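Local atomic coordinates of KP6 killer toxin subunit beta (Ustilago maydis virus P6, PDB entry 4GVB), a protein that forms one of the two non-covalently joined subunits of a virally encoded, secreted antifungal toxin that kills sensitive cells of the same or related species. Residues B[10-15]-B[71-76]; B[20-25]-B[37-42]; B[6-11]-B[45-50]. All coordinates share one frame; numbering follows the deposited sequence.

Contact 1 (B[10-15]-B[71-76])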
loop_
_atom_site.group_PDB
_atom_site.type_symbol
_atom_site.label_atom_id
_atom_site.label_comp_id
_atom_site.label_asym_id
_atom_site.label_seq_id
_atom_site.Cartn_x
_atom_site.Cartn_y
_atom_site.Cartn_z
ATOM N N GLN B 10 -9.521 -10.365 3.470
ATOM C CA GLN B 10 -9.623 -9.177 2.640
ATOM C C GLN B 10 -9.269 -7.985 3.512
ATOM O O GLN B 10 -9.554 -7.981 4.708
ATOM C CB GLN B 10 -11.067 -8.965 2.165
ATOM C CG GLN B 10 -11.740 -10.121 1.444
ATOM C CD GLN B 10 -13.186 -9.783 1.115
ATOM O OE1 GLN B 10 -13.681 -10.076 0.027
ATOM N NE2 GLN B 10 -13.865 -9.151 2.057
ATOM N N CYS B 11 -8.652 -6.969 2.918
ATOM C CA CYS B 11 -8.591 -5.646 3.538
ATOM C C CYS B 11 -9.907 -4.945 3.250
ATOM O O CYS B 11 -10.426 -5.042 2.144
ATOM C CB CYS B 11 -7.422 -4.837 2.944
ATOM S SG CYS B 11 -5.818 -5.592 3.224
ATOM N N VAL B 12 -10.453 -4.247 4.242
ATOM C CA VAL B 12 -11.741 -3.595 4.092
ATOM C C VAL B 12 -11.710 -2.188 4.682
ATOM O O VAL B 12 -10.900 -1.889 5.563
ATOM C CB VAL B 12 -12.868 -4.411 4.781
ATOM C CG1 VAL B 12 -13.001 -5.783 4.130
ATOM C CG2 VAL B 12 -12.586 -4.558 6.277
ATOM N N ASP B 13 -12.601 -1.337 4.196
ATOM C CA ASP B 13 -12.687 0.026 4.687
ATOM C C ASP B 13 -13.179 0.046 6.132
ATOM O O ASP B 13 -13.989 -0.788 6.550
ATOM C CB ASP B 13 -13.603 0.863 3.798
ATOM C CG ASP B 13 -13.197 2.323 3.765
ATOM O OD1 ASP B 13 -12.322 2.711 4.569
ATOM O OD2 ASP B 13 -13.743 3.077 2.927
ATOM N N THR B 14 -12.672 0.998 6.898
ATOM C CA THR B 14 -13.061 1.120 8.292
ATOM C C THR B 14 -14.337 1.953 8.399
ATOM O O THR B 14 -14.647 2.475 9.458
ATOM C CB THR B 14 -11.929 1.759 9.124
ATOM O OG1 THR B 14 -11.594 3.039 8.572
ATOM C CG2 THR B 14 -10.693 0.887 9.095
ATOM N N THR B 15 -15.069 2.078 7.292
ATOM C CA THR B 15 -16.320 2.834 7.265
ATOM C C THR B 15 -17.472 1.983 6.728
ATOM O O THR B 15 -17.670 0.838 7.144
ATOM C CB THR B 15 -16.222 4.124 6.396
ATOM O OG1 THR B 15 -16.025 3.776 5.017
ATOM C CG2 THR B 15 -15.084 5.033 6.878
ATOM N N GLY B 71 -9.326 -2.211 7.887
ATOM C CA GLY B 71 -9.471 -3.313 8.808
ATOM C C GLY B 71 -9.379 -4.561 7.964
ATOM O O GLY B 71 -9.056 -4.490 6.776
ATOM N N THR B 72 -9.676 -5.705 8.563
ATOM C CA THR B 72 -9.580 -6.947 7.835
ATOM C C THR B 72 -10.784 -7.808 8.129
ATOM O O THR B 72 -11.301 -7.796 9.238
ATOM C CB THR B 72 -8.325 -7.739 8.225
ATOM O OG1 THR B 72 -8.409 -8.104 9.611
ATOM C CG2 THR B 72 -7.053 -6.903 7.969
ATOM N N ASN B 73 -11.235 -8.535 7.119
ATOM C CA ASN B 73 -12.223 -9.575 7.327
ATOM C C ASN B 73 -11.505 -10.869 7.031
ATOM O O ASN B 73 -10.970 -11.031 5.946
ATOM C CB ASN B 73 -13.412 -9.422 6.376
ATOM C CG ASN B 73 -14.208 -8.151 6.620
ATOM O OD1 ASN B 73 -14.023 -7.456 7.626
ATOM N ND2 ASN B 73 -15.121 -7.849 5.701
ATOM N N CYS B 74 -11.468 -11.781 7.995
ATOM C CA CYS B 74 -10.740 -13.027 7.805
ATOM C C CYS B 74 -11.669 -14.188 8.079
ATOM O O CYS B 74 -12.550 -14.081 8.920
ATOM C CB CYS B 74 -9.534 -13.118 8.741
ATOM S SG CYS B 74 -8.156 -12.025 8.334
ATOM N N GLN B 75 -11.472 -15.292 7.367
ATOM C CA GLN B 75 -12.195 -16.510 7.709
ATOM C C GLN B 75 -11.401 -17.761 7.383
ATOM O O GLN B 75 -10.452 -17.716 6.609
ATOM C CB GLN B 75 -13.559 -16.545 7.034
ATOM C CG GLN B 75 -13.560 -16.303 5.552
ATOM C CD GLN B 75 -14.966 -16.257 4.999
ATOM O OE1 GLN B 75 -15.531 -15.186 4.795
ATOM N NE2 GLN B 75 -15.548 -17.425 4.771
ATOM N N PRO B 76 -11.788 -18.897 7.981
ATOM C CA PRO B 76 -11.059 -20.108 7.614
ATOM C C PRO B 76 -11.241 -20.382 6.130
ATOM O O PRO B 76 -12.317 -20.164 5.568
ATOM C CB PRO B 76 -11.710 -21.195 8.478
ATOM C CG PRO B 76 -13.026 -20.632 8.896
ATOM C CD PRO B 76 -12.888 -19.151 8.927
#
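Val12 and Gly71 meet at one end of an antiparallel pairing that continues through Cys11 with Thr72 to Gln10 with Asn73, and the three pairs illustrate how strands far apart in sequence are joined mainly through their backbones. Gly71 N donates to Val12 O at 2.8 Å. The return bond, from Val12 N to Gly71 O at 2.9 Å, arrives from above the carbonyl plane, 44° out of it. At the far pair the geometry is more regular: Gln10 N binds Asn73 O at 2.9 Å and Asn73 N binds Gln10 O at 3.0 Å, both donors in the carbonyl plane. CA-H...O contacts flank the non-hydrogen-bonded pair, Thr72 CA pointing to Gln10 O (3.3 Å) and Cys11 CA to Gly71 O.

The side chain of Val12 divides at CB. One branch, CG1, is set opposite the carbonyl carbon (chi1 -62°) and rests 3.6 Å from Asn73 CG, the amide carbon. The other, CG2, settles 3.6 Å from Gly71 O. The Val12 and Asn73 side chains cross at about a right angle, with both methyls against the amide group. The other face of the sheet carries Cys11, disulfide-bonded to Cys64, and Thr72, which touches Tyr61; both partners belong to helix 57-67. Beyond the pairing, Asp13 makes a weak hydrogen bond to Asn69 of the neighbouring KP6 alpha subunit.

The backbone amides and carbonyls of Gln10, Val12, Gly71 and Asn73 thus satisfy one another, while the valine methyls add van der Waals packing over the Asn73 amide group and Gly71, and the Cys11 disulfide ties strand to helix.

Contact 2 (B[20-25]-B[37-42])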
loop_
_atom_site.group_PDB
_atom_site.type_symbol
_atom_site.label_atom_id
_atom_site.label_comp_id
_atom_site.label_asym_id
_atom_site.label_seq_id
_atom_site.Cartn_x
_atom_site.Cartn_y
_atom_site.Cartn_z
ATOM N N ARG B 20 -14.831 -4.175 0.578
ATOM C CA ARG B 20 -13.544 -4.690 0.098
ATOM C C ARG B 20 -12.710 -3.556 -0.483
ATOM O O ARG B 20 -13.234 -2.757 -1.243
ATOM C CB ARG B 20 -13.768 -5.661 -1.059
ATOM C CG ARG B 20 -14.541 -6.899 -0.747
ATOM C CD ARG B 20 -15.065 -7.508 -2.046
ATOM N NE ARG B 20 -14.030 -7.609 -3.079
ATOM C CZ ARG B 20 -14.214 -8.199 -4.259
ATOM N NH1 ARG B 20 -15.391 -8.733 -4.538
ATOM N NH2 ARG B 20 -13.233 -8.266 -5.157
ATOM N N LEU B 21 -11.423 -3.499 -0.148
ATOM C CA LEU B 21 -10.518 -2.547 -0.801
ATOM C C LEU B 21 -9.510 -3.374 -1.558
ATOM O O LEU B 21 -8.479 -3.768 -1.011
ATOM C CB LEU B 21 -9.802 -1.674 0.235
ATOM C CG LEU B 21 -10.643 -0.762 1.128
ATOM C CD1 LEU B 21 -9.770 -0.029 2.170
ATOM C CD2 LEU B 21 -11.431 0.201 0.291
ATOM N N ASP B 22 -9.818 -3.669 -2.816
ATOM C CA ASP B 22 -9.085 -4.693 -3.552
ATOM C C ASP B 22 -7.582 -4.418 -3.731
ATOM O O ASP B 22 -6.759 -5.287 -3.519
ATOM C CB ASP B 22 -9.780 -4.993 -4.891
ATOM C CG ASP B 22 -11.147 -5.674 -4.709
ATOM O OD1 ASP B 22 -11.406 -6.272 -3.635
ATOM O OD2 ASP B 22 -11.962 -5.619 -5.652
ATOM N N ALA B 23 -7.225 -3.199 -4.109
ATOM C CA ALA B 23 -5.824 -2.877 -4.342
ATOM C C ALA B 23 -5.012 -2.952 -3.049
ATOM O O ALA B 23 -3.816 -3.288 -3.053
ATOM C CB ALA B 23 -5.708 -1.510 -4.979
ATOM N N VAL B 24 -5.672 -2.646 -1.940
ATOM C CA VAL B 24 -5.048 -2.754 -0.625
ATOM C C VAL B 24 -4.817 -4.229 -0.295
ATOM O O VAL B 24 -3.732 -4.633 0.135
ATOM C CB VAL B 24 -5.930 -2.078 0.460
ATOM C CG1 VAL B 24 -5.233 -2.114 1.800
ATOM C CG2 VAL B 24 -6.229 -0.622 0.072
ATOM N N THR B 25 -5.852 -5.046 -0.498
ATOM C CA THR B 25 -5.706 -6.483 -0.325
ATOM C C THR B 25 -4.574 -7.034 -1.214
ATOM O O THR B 25 -3.743 -7.810 -0.747
ATOM C CB THR B 25 -7.018 -7.236 -0.632
ATOM O OG1 THR B 25 -8.100 -6.653 0.118
ATOM C CG2 THR B 25 -6.884 -8.673 -0.255
ATOM N N GLY B 37 0.989 -14.620 -0.338
ATOM C CA GLY B 37 -0.054 -15.576 -0.671
ATOM C C GLY B 37 -0.533 -15.323 -2.083
ATOM O O GLY B 37 0.123 -14.606 -2.835
ATOM N N TYR B 38 -1.672 -15.887 -2.468
ATOM C CA TYR B 38 -2.198 -15.530 -3.781
ATOM C C TYR B 38 -3.549 -14.840 -3.700
ATOM O O TYR B 38 -4.355 -15.121 -2.801
ATOM C CB TYR B 38 -2.229 -16.725 -4.736
ATOM C CG TYR B 38 -3.313 -17.726 -4.436
ATOM C CD1 TYR B 38 -4.514 -17.703 -5.135
ATOM C CD2 TYR B 38 -3.137 -18.688 -3.451
ATOM C CE1 TYR B 38 -5.526 -18.619 -4.862
ATOM C CE2 TYR B 38 -4.132 -19.616 -3.169
ATOM C CZ TYR B 38 -5.326 -19.572 -3.882
ATOM O OH TYR B 38 -6.321 -20.487 -3.604
ATOM N N TYR B 39 -3.783 -13.940 -4.649
ATOM C CA TYR B 39 -4.955 -13.086 -4.647
ATOM C C TYR B 39 -5.961 -13.519 -5.700
ATOM O O TYR B 39 -5.600 -13.747 -6.844
ATOM C CB TYR B 39 -4.537 -11.642 -4.916
ATOM C CG TYR B 39 -5.714 -10.713 -4.985
ATOM C CD1 TYR B 39 -6.350 -10.293 -3.825
ATOM C CD2 TYR B 39 -6.210 -10.268 -6.206
ATOM C CE1 TYR B 39 -7.439 -9.458 -3.875
ATOM C CE2 TYR B 39 -7.304 -9.418 -6.264
ATOM C CZ TYR B 39 -7.910 -9.020 -5.083
ATOM O OH TYR B 39 -8.991 -8.183 -5.108
ATOM N N THR B 40 -7.232 -13.607 -5.320
ATOM C CA THR B 40 -8.271 -14.022 -6.258
ATOM C C THR B 40 -9.132 -12.853 -6.695
ATOM O O THR B 40 -9.914 -12.321 -5.912
ATOM C CB THR B 40 -9.165 -15.117 -5.658
ATOM O OG1 THR B 40 -8.353 -16.229 -5.261
ATOM C CG2 THR B 40 -10.217 -15.569 -6.672
ATOM N N GLU B 41 -8.997 -12.461 -7.957
ATOM C CA GLU B 41 -9.645 -11.252 -8.456
ATOM C C GLU B 41 -11.163 -11.167 -8.217
ATOM O O GLU B 41 -11.664 -10.114 -7.827
ATOM C CB GLU B 41 -9.305 -11.038 -9.939
ATOM C CG GLU B 41 -9.626 -9.634 -10.457
ATOM C CD GLU B 41 -9.337 -9.460 -11.950
ATOM O OE1 GLU B 41 -10.279 -9.646 -12.759
ATOM O OE2 GLU B 41 -8.176 -9.130 -12.314
ATOM N N LYS B 42 -11.895 -12.256 -8.434
ATOM C CA LYS B 42 -13.358 -12.185 -8.384
ATOM C C LYS B 42 -13.954 -12.003 -6.988
ATOM O O LYS B 42 -14.925 -11.257 -6.820
ATOM C CB LYS B 42 -14.022 -13.362 -9.122
ATOM C CG LYS B 42 -13.513 -14.754 -8.759
ATOM C CD LYS B 42 -14.185 -15.827 -9.630
ATOM C CE LYS B 42 -13.650 -17.236 -9.329
ATOM N NZ LYS B 42 -12.253 -17.440 -9.846
#
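Tyr39 reaches from its short strand to the first turn of helix 22-29, a case of an aromatic side chain spanning two elements whose backbones stay well apart. Its CG lies anti to the backbone N (chi1 178°), which carries the ring across to the helix. There the ring edge takes the Thr25 methyl, with CE1 of Tyr39 3.7 Å from CG2 of Thr25. Farther out, the Tyr39 hydroxyl OH abuts Asp22 CB at 3.3 Å, the carboxylate and ring planes being turned 63° apart.

Two residues on, the carbonyl O of Glu41 lies 3.6 Å from Arg20 NH2, at the guanidinium edge. Lys42 O then accepts a weak hydrogen bond from Arg20 NH1 at 3.4 Å. The arginine is steadied from its own side: its NE donates to the syn lone pair of Asp22 OD1 at 3.0 Å, and NH2 forms a salt bridge with OD2 of the same carboxylate. Asp22 therefore positions the guanidinium that meets the two carbonyls.

Thr25 directs its hydroxyl elsewhere, to Cys11 N. Leu21 occupies the N-cap position, and the arrangement is that of a helix N-terminus packed beside a short beta hairpin in a small, disulfide-rich alpha+beta fold.

Contact 3 (B[6-11]-B[45-50])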
loop_
_atom_site.group_PDB
_atom_site.type_symbol
_atom_site.label_atom_id
_atom_site.label_comp_id
_atom_site.label_asym_id
_atom_site.label_seq_id
_atom_site.Cartn_x
_atom_site.Cartn_y
_atom_site.Cartn_z
ATOM N N PRO B 6 -5.564 -22.745 7.992
ATOM C CA PRO B 6 -5.375 -21.657 7.032
ATOM C C PRO B 6 -6.554 -20.691 7.019
ATOM O O PRO B 6 -7.710 -21.103 7.128
ATOM C CB PRO B 6 -5.248 -22.393 5.692
ATOM C CG PRO B 6 -4.869 -23.818 6.074
ATOM C CD PRO B 6 -5.606 -24.064 7.342
ATOM N N VAL B 7 -6.244 -19.407 6.882
ATOM C CA VAL B 7 -7.253 -18.355 6.853
ATOM C C VAL B 7 -7.201 -17.647 5.500
ATOM O O VAL B 7 -6.169 -17.670 4.817
ATOM C CB VAL B 7 -7.010 -17.335 8.006
ATOM C CG1 VAL B 7 -5.773 -16.509 7.725
ATOM C CG2 VAL B 7 -8.208 -16.427 8.182
ATOM N N MET B 8 -8.313 -17.050 5.086
ATOM C CA MET B 8 -8.320 -16.182 3.912
ATOM C C MET B 8 -8.875 -14.818 4.333
ATOM O O MET B 8 -9.824 -14.748 5.104
ATOM C CB MET B 8 -9.134 -16.795 2.766
ATOM C CG MET B 8 -10.605 -17.027 3.076
ATOM S SD MET B 8 -11.452 -17.987 1.796
ATOM C CE MET B 8 -13.141 -17.802 2.319
ATOM N N CYS B 9 -8.273 -13.742 3.834
ATOM C CA CYS B 9 -8.589 -12.409 4.316
ATOM C C CYS B 9 -8.699 -11.376 3.212
ATOM O O CYS B 9 -8.070 -11.500 2.157
ATOM C CB CYS B 9 -7.513 -11.932 5.302
ATOM S SG CYS B 9 -7.240 -12.954 6.773
ATOM N N GLN B 10 -9.521 -10.365 3.470
ATOM C CA GLN B 10 -9.623 -9.177 2.640
ATOM C C GLN B 10 -9.269 -7.985 3.512
ATOM O O GLN B 10 -9.554 -7.981 4.708
ATOM C CB GLN B 10 -11.067 -8.965 2.165
ATOM C CG GLN B 10 -11.740 -10.121 1.444
ATOM C CD GLN B 10 -13.186 -9.783 1.115
ATOM O OE1 GLN B 10 -13.681 -10.076 0.027
ATOM N NE2 GLN B 10 -13.865 -9.151 2.057
ATOM N N CYS B 11 -8.652 -6.969 2.918
ATOM C CA CYS B 11 -8.591 -5.646 3.538
ATOM C C CYS B 11 -9.907 -4.945 3.250
ATOM O O CYS B 11 -10.426 -5.042 2.144
ATOM C CB CYS B 11 -7.422 -4.837 2.944
ATOM S SG CYS B 11 -5.818 -5.592 3.224
ATOM N N PHE B 45 -10.183 -12.179 -2.074
ATOM C CA PHE B 45 -9.474 -12.711 -0.911
ATOM C C PHE B 45 -8.034 -13.048 -1.222
ATOM O O PHE B 45 -7.704 -13.395 -2.352
ATOM C CB PHE B 45 -10.172 -13.960 -0.376
ATOM C CG PHE B 45 -11.346 -13.663 0.510
ATOM C CD1 PHE B 45 -12.614 -13.540 -0.021
ATOM C CD2 PHE B 45 -11.177 -13.518 1.874
ATOM C CE1 PHE B 45 -13.694 -13.271 0.793
ATOM C CE2 PHE B 45 -12.252 -13.249 2.697
ATOM C CZ PHE B 45 -13.507 -13.119 2.160
ATOM N N CYS B 46 -7.187 -12.944 -0.206
ATOM C CA CYS B 46 -5.830 -13.459 -0.251
ATOM C C CYS B 46 -5.814 -14.811 0.454
ATOM O O CYS B 46 -6.322 -14.947 1.570
ATOM C CB CYS B 46 -4.890 -12.474 0.446
ATOM S SG CYS B 46 -3.187 -12.990 0.640
ATOM N N ARG B 47 -5.245 -15.817 -0.196
ATOM C CA ARG B 47 -5.177 -17.151 0.379
ATOM C C ARG B 47 -3.737 -17.639 0.484
ATOM O O ARG B 47 -2.862 -17.162 -0.239
ATOM C CB ARG B 47 -5.992 -18.125 -0.469
ATOM C CG ARG B 47 -7.476 -17.815 -0.531
ATOM C CD ARG B 47 -8.137 -18.659 -1.614
ATOM N NE ARG B 47 -9.594 -18.655 -1.505
ATOM C CZ ARG B 47 -10.377 -17.728 -2.042
ATOM N NH1 ARG B 47 -9.847 -16.713 -2.722
ATOM N NH2 ARG B 47 -11.693 -17.810 -1.894
ATOM N N ALA B 48 -3.496 -18.580 1.391
ATOM C CA ALA B 48 -2.196 -19.228 1.497
ATOM C C ALA B 48 -1.937 -20.056 0.235
ATOM O O ALA B 48 -2.858 -20.651 -0.328
ATOM C CB ALA B 48 -2.143 -20.105 2.726
ATOM N N LYS B 49 -0.689 -20.086 -0.216
ATOM C CA LYS B 49 -0.339 -20.860 -1.404
ATOM C C LYS B 49 -0.394 -22.368 -1.132
ATOM O O LYS B 49 -0.755 -23.156 -2.011
ATOM C CB LYS B 49 1.042 -20.443 -1.919
ATOM C CG LYS B 49 1.106 -18.983 -2.329
ATOM C CD LYS B 49 2.458 -18.590 -2.893
ATOM C CE LYS B 49 2.339 -17.302 -3.698
ATOM N NZ LYS B 49 3.624 -16.898 -4.339
ATOM N N TYR B 50 -0.049 -22.756 0.094
ATOM C CA TYR B 50 -0.091 -24.152 0.510
ATOM C C TYR B 50 -0.607 -24.240 1.942
ATOM O O TYR B 50 -0.470 -23.288 2.705
ATOM C CB TYR B 50 1.306 -24.767 0.461
ATOM C CG TYR B 50 2.010 -24.696 -0.876
ATOM C CD1 TYR B 50 1.673 -25.561 -1.912
ATOM C CD2 TYR B 50 3.049 -23.797 -1.085
ATOM C CE1 TYR B 50 2.337 -25.512 -3.133
ATOM C CE2 TYR B 50 3.715 -23.740 -2.294
ATOM C CZ TYR B 50 3.353 -24.595 -3.315
ATOM O OH TYR B 50 4.022 -24.533 -4.515
HETATM O O HOH W 1 -5.615 -19.659 2.901
#
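Cys9 O is approached by two donors of segment 45-50: Cys46 N in a nearly straight hydrogen bond of 2.9 Å, and Phe45 CA in a CA-H...O contact at 3.6 Å. Cys9 N answers with a bond to Cys46 O at 3.2 Å, completing a single antiparallel bridge. Where the two backbones part, a water carries the link onward, donating a hydrogen bond to Val7 O and accepting one from Ala48 N.

Phe45 is sandwiched between residues two apart on the strand. Over one face, Gln10 CG makes a CH-pi contact 3.4 Å from the Phe45 ring centroid, and the amide beyond it stacks on the ring with planes 17° apart. On the opposite face, Met8 SD makes a more distant Met-aromatic contact 4.7 Å from the Phe45 centroid. Met8 CG, held between the backbone N and carbonyl carbon (chi1 61°), starts the extended chain that runs alongside Arg47; SD of Met8 comes within 3.7 Å of NH2 of Arg47, which Asp43 engages in a salt bridge.

Strand 7-13 thereby lies between strand 70-76, linked through Cys9-Cys74, and strand 46-47, tied by Cys46-Cys29 to helix 22-29, while Phe60 of helix 57-67 packs on both Cys9 and Cys46.

Overall arrangement
Strand 7-13 is common ground for contacts 1 and 3, whose centres lie 11 Å apart and which share Gln10 and Cys11. Contact 1 joins it to strand 70-76 near the chain's C-terminal end, contact 3 to strand 46-47 midway. Contact 2 falls between the partner segments of both in sequence, its centre 11 Å from contact 1 and 9 Å from contact 3. It meets strand 7-13 through the Thr25 hydroxyl at Cys11 N, and contact 3 through Tyr38 N, probably hydrogen-bonded to Arg47 O within the 38-39/46-47 hairpin. Three disulfides tie these strands to each other and to helices 22-29 and 57-67, yielding a compact subunit that meets its alpha partner around contacts 1 and 2.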